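Local coordinates for uncharacterized protein (Bacteroides eggerthii, PDB 4FTD), which is of unknown function but combines a six-bladed beta-propeller with an immunoglobulin-like domain and may take part in carbohydrate metabolism, at residues A[342-345]-A[350-353]; A[368-373]-A[441-446]. All blocks are in the same frame, centred on the assembly; numbering follows the deposited sequence.

Contact 1. Residues A[342-345]-A[350-353]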
loop_
_atom_site.group_PDB
_atom_site.type_symbol
_atom_site.label_atom_id
_atom_site.label_comp_id
_atom_site.label_asym_id
_atom_site.label_seq_id
_atom_site.Cartn_x
_atom_site.Cartn_y
_atom_site.Cartn_z
ATOM N N PRO A 342 9.716 -3.883 0.675
ATOM C CA PRO A 342 9.253 -2.709 -0.110
ATOM C C PRO A 342 8.473 -3.079 -1.369
ATOM O O PRO A 342 9.050 -3.671 -2.305
ATOM C CB PRO A 342 10.573 -1.992 -0.484
ATOM C CG PRO A 342 11.577 -3.088 -0.507
ATOM C CD PRO A 342 11.156 -4.092 0.513
ATOM N N LYS A 343 7.169 -2.771 -1.381
ATOM C CA LYS A 343 6.322 -3.062 -2.533
ATOM C C LYS A 343 5.689 -1.796 -3.093
ATOM O O LYS A 343 5.116 -0.993 -2.354
ATOM C CB LYS A 343 5.222 -4.078 -2.162
ATOM C CG LYS A 343 5.767 -5.418 -1.691
ATOM C CD LYS A 343 4.750 -6.559 -1.621
ATOM C CE LYS A 343 5.435 -7.859 -1.189
ATOM N NZ LYS A 343 4.480 -9.024 -1.046
ATOM N N VAL A 344 5.788 -1.628 -4.398
ATOM C CA VAL A 344 5.184 -0.478 -5.087
ATOM C C VAL A 344 3.757 -0.835 -5.496
ATOM O O VAL A 344 3.553 -1.819 -6.165
ATOM C CB VAL A 344 5.997 -0.052 -6.313
ATOM C CG1 VAL A 344 5.283 1.081 -7.077
ATOM C CG2 VAL A 344 7.403 0.346 -5.888
ATOM N N VAL A 345 2.790 -0.014 -5.068
ATOM C CA VAL A 345 1.365 -0.198 -5.317
ATOM C C VAL A 345 0.842 0.952 -6.159
ATOM O O VAL A 345 1.024 2.103 -5.764
ATOM C CB VAL A 345 0.587 -0.133 -3.963
ATOM C CG1 VAL A 345 -0.900 -0.348 -4.166
ATOM C CG2 VAL A 345 1.127 -1.164 -3.003
ATOM N N GLU A 350 -2.571 6.956 -8.419
ATOM C CA GLU A 350 -1.458 7.301 -7.528
ATOM C C GLU A 350 -0.552 6.101 -7.359
ATOM O O GLU A 350 -0.929 5.006 -7.716
ATOM C CB GLU A 350 -1.969 7.835 -6.196
ATOM C CG GLU A 350 -2.531 9.253 -6.343
ATOM C CD GLU A 350 -2.614 10.008 -5.027
ATOM O OE1 GLU A 350 -2.667 9.415 -3.921
ATOM O OE2 GLU A 350 -2.618 11.234 -5.116
ATOM N N ARG A 351 0.644 6.334 -6.825
ATOM C CA ARG A 351 1.667 5.301 -6.659
ATOM C C ARG A 351 2.223 5.432 -5.242
ATOM O O ARG A 351 2.658 6.500 -4.843
ATOM C CB ARG A 351 2.779 5.433 -7.723
ATOM C CG ARG A 351 3.939 4.432 -7.574
ATOM C CD ARG A 351 4.927 4.494 -8.734
ATOM N NE ARG A 351 5.307 5.864 -8.895
ATOM C CZ ARG A 351 5.562 6.491 -10.037
ATOM N NH1 ARG A 351 5.596 5.844 -11.187
ATOM N NH2 ARG A 351 5.810 7.804 -10.004
ATOM N N TYR A 352 2.177 4.326 -4.500
ATOM C CA TYR A 352 2.616 4.252 -3.124
ATOM C C TYR A 352 3.721 3.217 -2.922
ATOM O O TYR A 352 3.844 2.272 -3.703
ATOM C CB TYR A 352 1.434 3.868 -2.219
ATOM C CG TYR A 352 0.209 4.705 -2.426
ATOM C CD1 TYR A 352 0.255 6.078 -2.249
ATOM C CD2 TYR A 352 -1.012 4.136 -2.811
ATOM C CE1 TYR A 352 -0.858 6.881 -2.475
ATOM C CE2 TYR A 352 -2.140 4.937 -3.023
ATOM C CZ TYR A 352 -2.055 6.310 -2.852
ATOM O OH TYR A 352 -3.154 7.128 -3.059
ATOM N N LEU A 353 4.527 3.430 -1.879
ATOM C CA LEU A 353 5.480 2.442 -1.386
ATOM C C LEU A 353 4.920 1.929 -0.060
ATOM O O LEU A 353 4.663 2.711 0.854
ATOM C CB LEU A 353 6.870 3.041 -1.155
ATOM C CG LEU A 353 7.949 2.043 -0.688
ATOM C CD1 LEU A 353 8.169 0.980 -1.755
ATOM C CD2 LEU A 353 9.257 2.737 -0.314
#

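Contact 2. Residues A[368-373]-A[441-446]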
loop_
_atom_site.group_PDB
_atom_site.type_symbol
_atom_site.label_atom_id
_atom_site.label_comp_id
_atom_site.label_asym_id
_atom_site.label_seq_id
_atom_site.Cartn_x
_atom_site.Cartn_y
_atom_site.Cartn_z
ATOM N N ILE A 368 8.230 -0.224 14.070
ATOM C CA ILE A 368 7.549 -1.533 14.016
ATOM C C ILE A 368 6.120 -1.341 13.497
ATOM O O ILE A 368 5.120 -1.558 14.224
ATOM C CB ILE A 368 7.626 -2.350 15.336
ATOM C CG1 ILE A 368 9.076 -2.450 15.832
ATOM C CG2 ILE A 368 7.079 -3.787 15.124
ATOM C CD1 ILE A 368 9.205 -3.127 17.194
ATOM N N ALA A 369 6.036 -0.971 12.221
ATOM C CA ALA A 369 4.793 -0.499 11.655
ATOM C C ALA A 369 4.640 -0.742 10.168
ATOM O O ALA A 369 5.602 -0.753 9.434
ATOM C CB ALA A 369 4.663 1.009 11.933
ATOM N N LEU A 370 3.390 -0.885 9.733
ATOM C CA LEU A 370 3.058 -0.802 8.317
ATOM C C LEU A 370 3.218 0.690 8.020
ATOM O O LEU A 370 2.662 1.512 8.748
ATOM C CB LEU A 370 1.617 -1.255 8.073
ATOM C CG LEU A 370 0.987 -1.260 6.681
ATOM C CD1 LEU A 370 -0.266 -2.147 6.666
ATOM C CD2 LEU A 370 0.657 0.138 6.242
ATOM N N GLU A 371 3.959 1.041 6.967
ATOM C CA GLU A 371 4.076 2.435 6.534
ATOM C C GLU A 371 3.846 2.540 5.041
ATOM O O GLU A 371 4.247 1.662 4.288
ATOM C CB GLU A 371 5.451 2.990 6.934
ATOM C CG GLU A 371 5.524 3.215 8.436
ATOM C CD GLU A 371 6.856 3.700 8.950
ATOM O OE1 GLU A 371 7.818 3.829 8.166
ATOM O OE2 GLU A 371 6.935 3.943 10.169
ATOM N N VAL A 372 3.165 3.606 4.635
ATOM C CA VAL A 372 2.904 3.908 3.249
ATOM C C VAL A 372 3.505 5.275 2.940
ATOM O O VAL A 372 3.273 6.250 3.676
ATOM C CB VAL A 372 1.392 3.927 2.961
ATOM C CG1 VAL A 372 1.149 4.156 1.483
ATOM C CG2 VAL A 372 0.763 2.624 3.419
ATOM N N TYR A 373 4.276 5.337 1.855
ATOM C CA TYR A 373 4.893 6.558 1.391
ATOM C C TYR A 373 4.294 6.927 0.059
ATOM O O TYR A 373 3.983 6.054 -0.754
ATOM C CB TYR A 373 6.392 6.390 1.258
ATOM C CG TYR A 373 7.064 6.262 2.572
ATOM C CD1 TYR A 373 7.508 7.400 3.259
ATOM C CD2 TYR A 373 7.231 5.016 3.162
ATOM C CE1 TYR A 373 8.117 7.296 4.478
ATOM C CE2 TYR A 373 7.853 4.893 4.378
ATOM C CZ TYR A 373 8.296 6.025 5.030
ATOM O OH TYR A 373 8.894 5.880 6.235
ATOM N N VAL A 441 -1.844 -7.027 10.455
ATOM C CA VAL A 441 -2.973 -6.091 10.282
ATOM C C VAL A 441 -3.383 -6.072 8.801
ATOM O O VAL A 441 -2.544 -6.290 7.883
ATOM C CB VAL A 441 -2.602 -4.672 10.798
ATOM C CG1 VAL A 441 -1.541 -4.009 9.935
ATOM C CG2 VAL A 441 -3.802 -3.741 10.894
ATOM N N ILE A 442 -4.691 -5.899 8.563
ATOM C CA ILE A 442 -5.218 -5.581 7.262
ATOM C C ILE A 442 -5.872 -4.190 7.379
ATOM O O ILE A 442 -6.738 -3.996 8.228
ATOM C CB ILE A 442 -6.271 -6.584 6.820
ATOM C CG1 ILE A 442 -5.661 -7.998 6.730
ATOM C CG2 ILE A 442 -6.885 -6.118 5.477
ATOM C CD1 ILE A 442 -6.704 -9.107 6.705
ATOM N N CYS A 443 -5.441 -3.235 6.546
ATOM C CA CYS A 443 -5.980 -1.874 6.530
ATOM C C CYS A 443 -6.560 -1.599 5.159
ATOM O O CYS A 443 -5.831 -1.703 4.157
ATOM C CB CYS A 443 -4.873 -0.874 6.789
ATOM S SG CYS A 443 -4.013 -1.182 8.318
ATOM N N GLU A 444 -7.848 -1.277 5.106
ATOM C CA GLU A 444 -8.568 -1.053 3.848
ATOM C C GLU A 444 -8.955 0.417 3.742
ATOM O O GLU A 444 -9.376 1.040 4.731
ATOM C CB GLU A 444 -9.830 -1.915 3.791
ATOM C CG GLU A 444 -9.583 -3.403 4.036
ATOM C CD GLU A 444 -10.758 -4.294 3.645
ATOM O OE1 GLU A 444 -11.909 -3.812 3.637
ATOM O OE2 GLU A 444 -10.539 -5.484 3.339
ATOM N N PHE A 445 -8.862 0.943 2.527
ATOM C CA PHE A 445 -9.138 2.349 2.243
ATOM C C PHE A 445 -9.969 2.510 0.980
ATOM O O PHE A 445 -9.726 1.826 -0.010
ATOM C CB PHE A 445 -7.840 3.112 2.012
ATOM C CG PHE A 445 -6.842 2.979 3.130
ATOM C CD1 PHE A 445 -5.900 1.943 3.118
ATOM C CD2 PHE A 445 -6.819 3.875 4.171
ATOM C CE1 PHE A 445 -4.979 1.820 4.129
ATOM C CE2 PHE A 445 -5.885 3.759 5.176
ATOM C CZ PHE A 445 -4.966 2.728 5.155
ATOM N N PRO A 446 -10.920 3.440 0.988
ATOM C CA PRO A 446 -11.677 3.726 -0.231
ATOM C C PRO A 446 -10.911 4.673 -1.176
ATOM O O PRO A 446 -9.911 5.255 -0.775
ATOM C CB PRO A 446 -12.925 4.434 0.310
ATOM C CG PRO A 446 -12.437 5.146 1.533
ATOM C CD PRO A 446 -11.385 4.247 2.134
#

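Contact 1. Residues A[342-345]-A[350-353]
Val345 and Tyr352 exchange two backbone hydrogen bonds, the two that join these segments; Lys343 with Leu354 continues the pairing. Tyr352 N reaches Val345 O at 2.8 Å, almost straight at 174°, while Val345 N gives its hydrogen to Tyr352 O at 2.9 Å. The donor in this second bond stands off the carbonyl plane by 23°. The next pair, Val344 with Leu353, is non-hydrogen-bonded; there the alpha carbons supply weaker CA-H...O contacts, such as Val344 CA to Tyr352 O at 3.4 Å.

The strands run antiparallel as the two inner strands of one propeller blade, so each face of the hairpin meets a neighbouring blade. Val344, Arg351 and Leu353 belong to the face on which Leu312 of strand 311-315 packs. Val345 and Tyr352 face the other way, where both touch Leu429 of strand 426-435. Branched valines suit such positions, being compact and at ease in an extended backbone.

Apolar packing adds to the pairing. Val344 CG1, set anti to the backbone N (chi1 176°), lies alongside the aliphatic part of Arg351, 3.6 Å from its CG. The arginine then bends at chi3, and its guanidinium group is held by the carbonyls of Leu375 and Gly378. Leu353 reaches across with CD1, 4.0 Å from Pro342 CB. The same CD1 also lies over the backbone of Lys343, 3.7 Å from Lys343 O.

Charge enters with Lys343, whose long chain leads away from strand 350-353 to a salt bridge with Asp415 and a cation-pi contact with Tyr303. On the same face, further along, the Tyr352 ring meets Phe116 edge-to-face.

Contact 2. Residues A[368-373]-A[441-446]
Leu370 places its CD1 methyl against two side chains of the facing strand, Val441 and Cys443. CD1 lies 4.0 Å from Val441 CG1 and 4.2 Å from Cys443 SG. Those two atoms are themselves 4.1 Å apart, Val441 CG1 to Cys443 SG, so the three make a nearly equilateral apolar triangle. The leucine extends fully to get there: its CG is anti to the backbone N (chi1 179°) and CD1 in turn anti to CA, which makes this methyl the far end of an extended chain. Val441 answers at about a right angle to it, with CG1 held between its backbone N and carbonyl carbon (chi1 68°), a less usual valine setting that turns this methyl toward the leucine.

The alpha carbons of Leu370 and Val441 are 8.3 Å apart, too far for backbone pairing. This is the face-to-face packing of adjacent propeller blades, each strand being the third from the central axis in its own blade. The blade of strand 439-446 is completed on its outer edge by strand 120-125 from the beginning of the propeller sequence, the "velcro" closure that joins the two ends of many propellers. Leucine, valine and cysteine suit the buried interface because they fill it without bringing in charge.

Further along, the contact loosens. Val372 and Phe445 also look into the interface, yet their nearest atoms, Val372 CG2 and Phe445 CE1, remain 5.8 Å apart. Each has closer company: Val372 packs on Leu431, whereas the phenylalanine ring meets Tyr398 and Phe116 edge-to-face. Alternation along strand 441-446 sends Glu444 to the other side, where its carboxylate forms a salt bridge with Lys428.

How the contacts relate
Contact 1 joins neighbouring strands within one blade, whereas contact 2 packs that blade's third strand against the last blade of the ring. Their chemistry follows: the hairpin depends on backbone hydrogen bonds and carries charged side chains at partly exposed positions, while the blade interface is wholly buried and apolar where it touches, with a much smaller shared surface. Strands 350-357 and 369-374 are sheet neighbours and tie the two together. The centres of the two contacts are about 12 Å apart. Leu353 O and Tyr373 N are 2.8 Å apart, a probable hydrogen bond, and Tyr352 CB packs against Val372 CG1 at 3.7 Å.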